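Local coordinates for protein prolyl oligopeptidase (Novosphingobium capsulatum, PDB 1YR2) that probably hydrolyses oligopeptides at the bond following proline and, less favourably, alanine, as a serine endopeptidase of the S9A family, at residues D315-V323 against F332-K341; S424-A432 against P504-T512. All coordinates share one frame; numbering follows the deposited sequence.

How the interactions relate
Both contacts belong to the two-domain architecture of the S9A peptidases, a seven-bladed beta-propeller joined to an alpha/beta-hydrolase domain. Interaction 1 lies within the propeller, pairing the first two strands of one blade. Interaction 2 joins the domains: the end of strand 421-427, in the last blade, meets the chain leading into helix 508-514 of the hydrolase domain. Their centres are about 31 Å apart and their nearest atoms about 15 Å, so they do not touch. Interaction 1 combines backbone ladder bonds with side-chain packing on both faces of the sheet, whereas interaction 2 has no direct hydrogen bond and relies on ring packing and two waters. Ser-575, in a GxSxG pattern, is probably the nucleophile, in the same domain as residues 504-512.

Interaction 1: D315-V323 against F332-K341; sequences DLKAQWDFV and FVSGDGAPLK
Phe-332 sets its ring alongside the backbone of Phe-322, with CD2 3.5 Å from Phe-322 CA, and CD1 of Phe-322 lies over one face of the Phe-332 ring near the rim. The two rings meet obliquely, their planes 50° apart. CB of Phe-332 meets the edge of the Trp-320 indole at CE3. Val-333 forms the hydrogen-bonded pair of this antiparallel ladder with Asp-321: its N gives a bond to Asp-321 O (2.8 Å) and its O receives one from Asp-321 N (2.9 Å). The side chain of Val-333 is on the other face of the sheet, where CG2 packs on Val-323 CG2 and CG1 runs beside the amide of Gln-319, 3.4 Å from NE2. Ser-334 returns to the tryptophan face. Its CB stands over the six-membered ring of Trp-320, 3.8 Å from the centroid in a CH-pi contact; with OG anti to the backbone N (chi1 -180°), the hydroxyl oxygen also lies above the indole while accepting from Asp-336 N, an ST turn. Gly-335 N donates to Gln-319 O (2.9 Å), extending the backbone pairing past the strand ends, and its carbonyl closes a type II turn with Ala-338 N. CB of Asp-336 packs against CB of Ala-318. Lys-341, the last residue of the type I turn that starts at Ala-338, bends at chi2 and chi4 and crosses the Gln-319 side chain at about a right angle, bringing NZ within 2.7 Å of Gln-319 OE1. This bond ties the far end of the loop to the first segment. The hairpin supplies the first two strands of a four-stranded propeller blade, with 320-326 outermost and 342-347 continuing the sheet beyond 329-334, while strand 295-302 packs on Trp-320 and Phe-332 and strand 365-372 on Val-323 and Val-333.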
loop_
_atom_site.group_PDB
_atom_site.type_symbol
_atom_site.label_atom_id
_atom_site.label_comp_id
_atom_site.label_asym_id
_atom_site.label_seq_id
_atom_site.Cartn_x
_atom_site.Cartn_y
_atom_site.Cartn_z
ATOM N N ASP A 315 -0.148 15.197 27.935
ATOM C CA ASP A 315 -0.914 16.043 27.010
ATOM C C ASP A 315 -0.901 15.463 25.603
ATOM O O ASP A 315 -0.004 14.707 25.224
ATOM C CB ASP A 315 -0.390 17.480 26.992
ATOM C CG ASP A 315 -0.347 18.109 28.367
ATOM O OD1 ASP A 315 -1.390 18.082 29.080
ATOM O OD2 ASP A 315 0.697 18.652 28.829
ATOM N N LEU A 316 -1.900 15.836 24.820
ATOM C CA LEU A 316 -1.995 15.421 23.432
ATOM C C LEU A 316 -1.312 16.429 22.568
ATOM O O LEU A 316 -1.930 17.437 22.206
ATOM C CB LEU A 316 -3.457 15.376 23.010
ATOM C CG LEU A 316 -4.308 14.220 23.489
ATOM C CD1 LEU A 316 -5.723 14.491 23.087
ATOM C CD2 LEU A 316 -3.814 12.926 22.858
ATOM N N LYS A 317 -0.048 16.174 22.236
ATOM C CA LYS A 317 0.822 17.103 21.519
ATOM C C LYS A 317 1.581 16.418 20.382
ATOM O O LYS A 317 1.814 17.014 19.337
ATOM C CB LYS A 317 1.883 17.690 22.469
ATOM C CG LYS A 317 1.410 18.762 23.426
ATOM C CD LYS A 317 2.584 19.244 24.317
ATOM C CE LYS A 317 2.156 20.331 25.317
ATOM N NZ LYS A 317 2.751 20.136 26.702
ATOM N N ALA A 318 1.952 15.164 20.584
ATOM C CA ALA A 318 2.770 14.414 19.626
ATOM C C ALA A 318 2.468 12.913 19.623
ATOM O O ALA A 318 1.866 12.406 20.564
ATOM C CB ALA A 318 4.268 14.666 19.955
ATOM N N GLN A 319 2.875 12.235 18.543
ATOM C CA GLN A 319 2.947 10.787 18.457
ATOM C C GLN A 319 4.015 10.207 19.406
ATOM O O GLN A 319 5.135 10.630 19.418
ATOM C CB GLN A 319 3.224 10.353 16.983
ATOM C CG GLN A 319 3.358 8.820 16.758
ATOM C CD GLN A 319 4.192 8.451 15.533
ATOM O OE1 GLN A 319 3.905 8.896 14.454
ATOM N NE2 GLN A 319 5.265 7.675 15.731
ATOM N N TRP A 320 3.628 9.232 20.208
ATOM C CA TRP A 320 4.501 8.444 21.080
ATOM C C TRP A 320 4.046 6.994 20.983
ATOM O O TRP A 320 3.132 6.593 21.710
ATOM C CB TRP A 320 4.365 8.878 22.525
ATOM C CG TRP A 320 4.991 10.163 22.812
ATOM C CD1 TRP A 320 4.410 11.395 22.715
ATOM C CD2 TRP A 320 6.340 10.389 23.222
ATOM N NE1 TRP A 320 5.323 12.369 23.030
ATOM C CE2 TRP A 320 6.505 11.781 23.372
ATOM C CE3 TRP A 320 7.416 9.549 23.544
ATOM C CZ2 TRP A 320 7.717 12.367 23.792
ATOM C CZ3 TRP A 320 8.603 10.108 23.906
ATOM C CH2 TRP A 320 8.756 11.512 24.048
ATOM N N ASP A 321 4.642 6.241 20.066
ATOM C CA ASP A 321 4.236 4.859 19.781
ATOM C C ASP A 321 5.169 3.925 20.593
ATOM O O ASP A 321 6.395 3.969 20.409
ATOM C CB ASP A 321 4.459 4.508 18.316
ATOM C CG ASP A 321 3.456 5.174 17.373
ATOM O OD1 ASP A 321 2.346 5.570 17.788
ATOM O OD2 ASP A 321 3.742 5.299 16.187
ATOM N N PHE A 322 4.588 3.105 21.450
ATOM C CA PHE A 322 5.374 2.226 22.333
ATOM C C PHE A 322 5.970 1.090 21.521
ATOM O O PHE A 322 5.282 0.449 20.792
ATOM C CB PHE A 322 4.445 1.667 23.403
ATOM C CG PHE A 322 5.082 0.659 24.333
ATOM C CD1 PHE A 322 6.235 0.940 25.002
ATOM C CD2 PHE A 322 4.460 -0.568 24.530
ATOM C CE1 PHE A 322 6.794 0.001 25.835
ATOM C CE2 PHE A 322 4.999 -1.487 25.390
ATOM C CZ PHE A 322 6.158 -1.179 26.049
ATOM N N VAL A 323 7.269 0.872 21.675
ATOM C CA VAL A 323 7.956 -0.222 20.979
ATOM C C VAL A 323 7.976 -1.447 21.884
ATOM O O VAL A 323 7.268 -2.417 21.610
ATOM C CB VAL A 323 9.359 0.217 20.538
ATOM C CG1 VAL A 323 10.100 -0.891 19.832
ATOM C CG2 VAL A 323 9.291 1.388 19.609
ATOM N N PHE A 332 10.117 4.275 22.640
ATOM C CA PHE A 332 9.007 4.810 21.889
ATOM C C PHE A 332 9.496 5.415 20.568
ATOM O O PHE A 332 10.610 5.929 20.461
ATOM C CB PHE A 332 8.303 5.975 22.682
ATOM C CG PHE A 332 7.622 5.530 23.936
ATOM C CD1 PHE A 332 8.358 5.423 25.103
ATOM C CD2 PHE A 332 6.253 5.245 23.972
ATOM C CE1 PHE A 332 7.777 5.033 26.275
ATOM C CE2 PHE A 332 5.651 4.849 25.177
ATOM C CZ PHE A 332 6.413 4.727 26.319
ATOM N N VAL A 333 8.653 5.384 19.556
ATOM C CA VAL A 333 8.872 6.192 18.350
ATOM C C VAL A 333 8.133 7.494 18.634
ATOM O O VAL A 333 6.917 7.482 18.784
ATOM C CB VAL A 333 8.270 5.548 17.091
ATOM C CG1 VAL A 333 8.459 6.433 15.868
ATOM C CG2 VAL A 333 8.899 4.149 16.875
ATOM N N SER A 334 8.870 8.604 18.656
ATOM C CA SER A 334 8.321 9.891 19.004
ATOM C C SER A 334 8.338 10.869 17.844
ATOM O O SER A 334 9.327 10.988 17.129
ATOM C CB SER A 334 9.049 10.478 20.209
ATOM O OG SER A 334 8.509 11.735 20.557
ATOM N N GLY A 335 7.238 11.624 17.738
ATOM C CA GLY A 335 7.079 12.741 16.816
ATOM C C GLY A 335 7.320 14.111 17.459
ATOM O O GLY A 335 7.173 15.163 16.801
ATOM N N ASP A 336 7.722 14.128 18.732
ATOM C CA ASP A 336 7.820 15.382 19.505
ATOM C C ASP A 336 8.997 16.209 19.019
ATOM O O ASP A 336 10.158 15.811 19.197
ATOM C CB ASP A 336 7.926 15.047 20.985
ATOM C CG ASP A 336 8.021 16.283 21.870
ATOM O OD1 ASP A 336 7.228 17.222 21.687
ATOM O OD2 ASP A 336 8.891 16.388 22.748
ATOM N N GLY A 337 8.685 17.316 18.347
ATOM C CA GLY A 337 9.704 18.159 17.723
ATOM C C GLY A 337 10.369 17.499 16.519
ATOM O O GLY A 337 11.442 17.919 16.094
ATOM N N ALA A 338 9.733 16.485 15.952
ATOM C CA ALA A 338 10.356 15.620 14.926
ATOM C C ALA A 338 9.323 15.124 13.945
ATOM O O ALA A 338 8.790 14.021 14.081
ATOM C CB ALA A 338 11.063 14.438 15.551
ATOM N N PRO A 339 9.043 15.902 12.918
ATOM C CA PRO A 339 8.077 15.442 11.916
ATOM C C PRO A 339 8.396 14.078 11.279
ATOM O O PRO A 339 7.461 13.343 10.942
ATOM C CB PRO A 339 8.107 16.564 10.865
ATOM C CG PRO A 339 8.571 17.784 11.637
ATOM C CD PRO A 339 9.541 17.266 12.655
ATOM N N LEU A 340 9.674 13.759 11.106
ATOM C CA LEU A 340 10.116 12.472 10.530
ATOM C C LEU A 340 10.406 11.389 11.578
ATOM O O LEU A 340 10.858 10.289 11.242
ATOM C CB LEU A 340 11.343 12.689 9.659
ATOM C CG LEU A 340 11.092 13.553 8.419
ATOM C CD1 LEU A 340 12.301 13.496 7.505
ATOM C CD2 LEU A 340 9.905 13.060 7.673
ATOM N N LYS A 341 10.187 11.747 12.834
ATOM C CA LYS A 341 10.190 10.869 14.023
ATOM C C LYS A 341 11.603 10.531 14.489
ATOM O O LYS A 341 12.555 10.706 13.748
ATOM C CB LYS A 341 9.359 9.586 13.884
ATOM C CG LYS A 341 7.956 9.648 13.218
ATOM C CD LYS A 341 6.945 10.593 13.819
ATOM C CE LYS A 341 5.840 10.953 12.758
ATOM N NZ LYS A 341 5.113 9.775 12.164
#

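Interaction 2: S424-A432 against P504-T512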
loop_
_atom_site.group_PDB
_atom_site.type_symbol
_atom_site.label_atom_id
_atom_site.label_comp_id
_atom_site.label_asym_id
_atom_site.label_seq_id
_atom_site.Cartn_x
_atom_site.Cartn_y
_atom_site.Cartn_z
ATOM N N SER A 424 8.941 -8.740 7.469
ATOM C CA SER A 424 8.091 -8.871 6.306
ATOM C C SER A 424 8.632 -7.982 5.161
ATOM O O SER A 424 8.904 -6.806 5.364
ATOM C CB SER A 424 6.649 -8.512 6.680
ATOM O OG SER A 424 5.834 -8.635 5.529
ATOM N N PHE A 425 8.789 -8.554 3.975
ATOM C CA PHE A 425 9.432 -7.872 2.836
ATOM C C PHE A 425 8.579 -8.082 1.587
ATOM O O PHE A 425 8.112 -9.223 1.286
ATOM C CB PHE A 425 10.817 -8.423 2.629
ATOM C CG PHE A 425 11.530 -7.860 1.449
ATOM C CD1 PHE A 425 12.135 -6.639 1.526
ATOM C CD2 PHE A 425 11.576 -8.553 0.260
ATOM C CE1 PHE A 425 12.827 -6.126 0.441
ATOM C CE2 PHE A 425 12.237 -8.020 -0.866
ATOM C CZ PHE A 425 12.870 -6.826 -0.769
ATOM N N SER A 426 8.441 -7.036 0.775
ATOM C CA SER A 426 7.780 -7.190 -0.516
ATOM C C SER A 426 8.425 -6.277 -1.551
ATOM O O SER A 426 9.154 -5.310 -1.204
ATOM C CB SER A 426 6.298 -6.914 -0.377
ATOM O OG SER A 426 6.081 -5.516 -0.390
ATOM N N SER A 427 8.216 -6.575 -2.821
ATOM C CA SER A 427 8.704 -5.700 -3.864
ATOM C C SER A 427 7.998 -6.021 -5.166
ATOM O O SER A 427 7.137 -6.854 -5.183
ATOM C CB SER A 427 10.235 -5.830 -4.043
ATOM O OG SER A 427 10.735 -4.690 -4.738
ATOM N N PHE A 428 8.373 -5.358 -6.261
ATOM C CA PHE A 428 7.670 -5.546 -7.530
ATOM C C PHE A 428 7.734 -6.990 -8.016
ATOM O O PHE A 428 6.837 -7.435 -8.724
ATOM C CB PHE A 428 8.195 -4.587 -8.591
ATOM C CG PHE A 428 8.086 -3.168 -8.208
ATOM C CD1 PHE A 428 6.860 -2.549 -8.179
ATOM C CD2 PHE A 428 9.221 -2.447 -7.793
ATOM C CE1 PHE A 428 6.729 -1.232 -7.794
ATOM C CE2 PHE A 428 9.111 -1.083 -7.454
ATOM C CZ PHE A 428 7.848 -0.491 -7.431
ATOM N N THR A 429 8.754 -7.749 -7.602
ATOM C CA THR A 429 8.832 -9.162 -7.989
ATOM C C THR A 429 8.859 -10.081 -6.810
ATOM O O THR A 429 9.261 -11.253 -6.926
ATOM C CB THR A 429 10.083 -9.414 -8.820
ATOM O OG1 THR A 429 11.222 -8.909 -8.089
ATOM C CG2 THR A 429 9.995 -8.581 -10.108
ATOM N N GLN A 430 8.379 -9.595 -5.685
ATOM C CA GLN A 430 8.328 -10.385 -4.448
ATOM C C GLN A 430 7.035 -10.132 -3.713
ATOM O O GLN A 430 6.888 -9.132 -2.997
ATOM C CB GLN A 430 9.546 -10.070 -3.591
ATOM C CG GLN A 430 9.607 -10.771 -2.242
ATOM C CD GLN A 430 9.679 -12.248 -2.406
ATOM O OE1 GLN A 430 10.752 -12.780 -2.674
ATOM N NE2 GLN A 430 8.541 -12.923 -2.265
ATOM N N PRO A 431 6.051 -11.015 -3.856
ATOM C CA PRO A 431 4.891 -10.929 -2.982
ATOM C C PRO A 431 5.318 -10.993 -1.516
ATOM O O PRO A 431 6.309 -11.654 -1.202
ATOM C CB PRO A 431 4.056 -12.153 -3.382
ATOM C CG PRO A 431 4.574 -12.551 -4.729
ATOM C CD PRO A 431 6.004 -12.180 -4.751
ATOM N N ALA A 432 4.570 -10.328 -0.632
ATOM C CA ALA A 432 4.960 -10.154 0.749
ATOM C C ALA A 432 5.356 -11.508 1.297
ATOM O O ALA A 432 4.623 -12.482 1.157
ATOM C CB ALA A 432 3.854 -9.617 1.552
ATOM N N PRO A 504 7.960 0.458 -3.210
ATOM C CA PRO A 504 7.724 -0.828 -3.871
ATOM C C PRO A 504 6.587 -1.661 -3.246
ATOM O O PRO A 504 6.423 -1.705 -2.048
ATOM C CB PRO A 504 9.071 -1.560 -3.723
ATOM C CG PRO A 504 10.091 -0.450 -3.628
ATOM C CD PRO A 504 9.376 0.590 -2.774
ATOM N N TRP A 505 5.858 -2.357 -4.099
ATOM C CA TRP A 505 4.847 -3.313 -3.689
ATOM C C TRP A 505 4.710 -4.360 -4.794
ATOM O O TRP A 505 5.177 -4.139 -5.908
ATOM C CB TRP A 505 3.517 -2.619 -3.411
ATOM C CG TRP A 505 2.654 -2.306 -4.594
ATOM C CD1 TRP A 505 1.559 -3.003 -5.004
ATOM C CD2 TRP A 505 2.800 -1.220 -5.509
ATOM N NE1 TRP A 505 1.026 -2.430 -6.143
ATOM C CE2 TRP A 505 1.781 -1.331 -6.467
ATOM C CE3 TRP A 505 3.721 -0.175 -5.635
ATOM C CZ2 TRP A 505 1.626 -0.425 -7.505
ATOM C CZ3 TRP A 505 3.560 0.749 -6.672
ATOM C CH2 TRP A 505 2.517 0.606 -7.597
ATOM N N PHE A 506 4.030 -5.438 -4.490
ATOM C CA PHE A 506 3.826 -6.491 -5.473
ATOM C C PHE A 506 2.488 -6.316 -6.146
ATOM O O PHE A 506 1.450 -6.366 -5.488
ATOM C CB PHE A 506 3.954 -7.922 -4.861
ATOM C CG PHE A 506 3.716 -8.984 -5.884
ATOM C CD1 PHE A 506 4.670 -9.262 -6.796
ATOM C CD2 PHE A 506 2.484 -9.611 -5.985
ATOM C CE1 PHE A 506 4.459 -10.195 -7.841
ATOM C CE2 PHE A 506 2.246 -10.552 -6.998
ATOM C CZ PHE A 506 3.244 -10.835 -7.929
ATOM N N SER A 507 2.511 -6.128 -7.465
ATOM C CA SER A 507 1.344 -6.034 -8.305
ATOM C C SER A 507 1.349 -7.225 -9.256
ATOM O O SER A 507 2.284 -7.360 -10.052
ATOM C CB SER A 507 1.441 -4.756 -9.175
ATOM O OG SER A 507 0.480 -4.762 -10.201
ATOM N N ALA A 508 0.313 -8.031 -9.196
ATOM C CA ALA A 508 0.161 -9.146 -10.117
ATOM C C ALA A 508 0.059 -8.659 -11.579
ATOM O O ALA A 508 0.584 -9.291 -12.494
ATOM C CB ALA A 508 -1.042 -9.983 -9.737
ATOM N N GLY A 509 -0.634 -7.547 -11.814
ATOM C CA GLY A 509 -0.673 -6.953 -13.137
ATOM C C GLY A 509 0.686 -6.545 -13.675
ATOM O O GLY A 509 1.061 -6.947 -14.771
ATOM N N PHE A 510 1.475 -5.862 -12.879
ATOM C CA PHE A 510 2.813 -5.446 -13.351
ATOM C C PHE A 510 3.703 -6.662 -13.557
ATOM O O PHE A 510 4.471 -6.713 -14.530
ATOM C CB PHE A 510 3.477 -4.427 -12.464
ATOM C CG PHE A 510 2.745 -3.088 -12.432
ATOM C CD1 PHE A 510 2.010 -2.637 -13.545
ATOM C CD2 PHE A 510 2.771 -2.323 -11.306
ATOM C CE1 PHE A 510 1.276 -1.425 -13.482
ATOM C CE2 PHE A 510 2.080 -1.093 -11.253
ATOM C CZ PHE A 510 1.328 -0.664 -12.324
ATOM N N MET A 511 3.551 -7.655 -12.708
ATOM C CA MET A 511 4.353 -8.883 -12.822
ATOM C C MET A 511 4.065 -9.651 -14.105
ATOM O O MET A 511 4.952 -10.314 -14.664
ATOM C CB MET A 511 4.112 -9.768 -11.621
ATOM C CG MET A 511 5.062 -10.951 -11.488
ATOM S SD MET A 511 6.768 -10.368 -11.140
ATOM C CE MET A 511 7.523 -11.529 -12.053
ATOM N N THR A 512 2.820 -9.592 -14.551
ATOM C CA THR A 512 2.411 -10.226 -15.798
ATOM C C THR A 512 3.238 -9.637 -16.954
ATOM O O THR A 512 3.713 -10.375 -17.833
ATOM C CB THR A 512 0.879 -9.995 -16.040
ATOM O OG1 THR A 512 0.119 -10.607 -14.996
ATOM C CG2 THR A 512 0.383 -10.643 -17.379
HETATM O O HOH W 1 3.316 -5.723 -1.621
HETATM O O HOH W 2 4.623 -5.986 -9.423
#
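Ser-426 meets the second segment through water 1, which lies 3.0 Å from Ser-426 OG and accepts a hydrogen bond from Phe-506 N. At Ser-427, OG approaches Pro-504 CB while hydrogen-bonding to Ile-406 O, and the carbonyl oxygen lies in the plane of the Phe-506 ring at its edge. Phe-428 fills the angle between Pro-504 and Trp-505. Its CG stands anti to the carbonyl carbon (chi1 -58°), which carries the ring across the backbone of these two residues: CZ comes 3.6 Å from Pro-504 CA, CD1 lies 3.2 Å from Trp-505 O, and one face has Trp-505 N above its rim. The edge of the same ring is directed at the indole face in an offset edge-to-face pair, planes 62° apart. Here the propeller meets the alpha/beta-hydrolase domain: the type I turn 427-430 after strand 421-427 fits against the chain entering helix 508-514, and Phe-428 also touches Phe-477, Val-461 and Val-479 on hydrolase-sheet strands. Water 2 spans the joint, donating to Phe-428 O (2.7 Å) and accepting from Ser-507 N (2.9 Å). Ser-507 is the N-cap of the helix, its OG accepting from Phe-510 N. Thr-429 places CG2 3.8 Å from Met-511 SD, the two side chains crossing at about a right angle. At Pro-431 the ring lies over Phe-506, with CG 3.6 Å from the centroid and almost exactly on the ring normal, a CH-pi contact. Tyr-108 touches both of these rings.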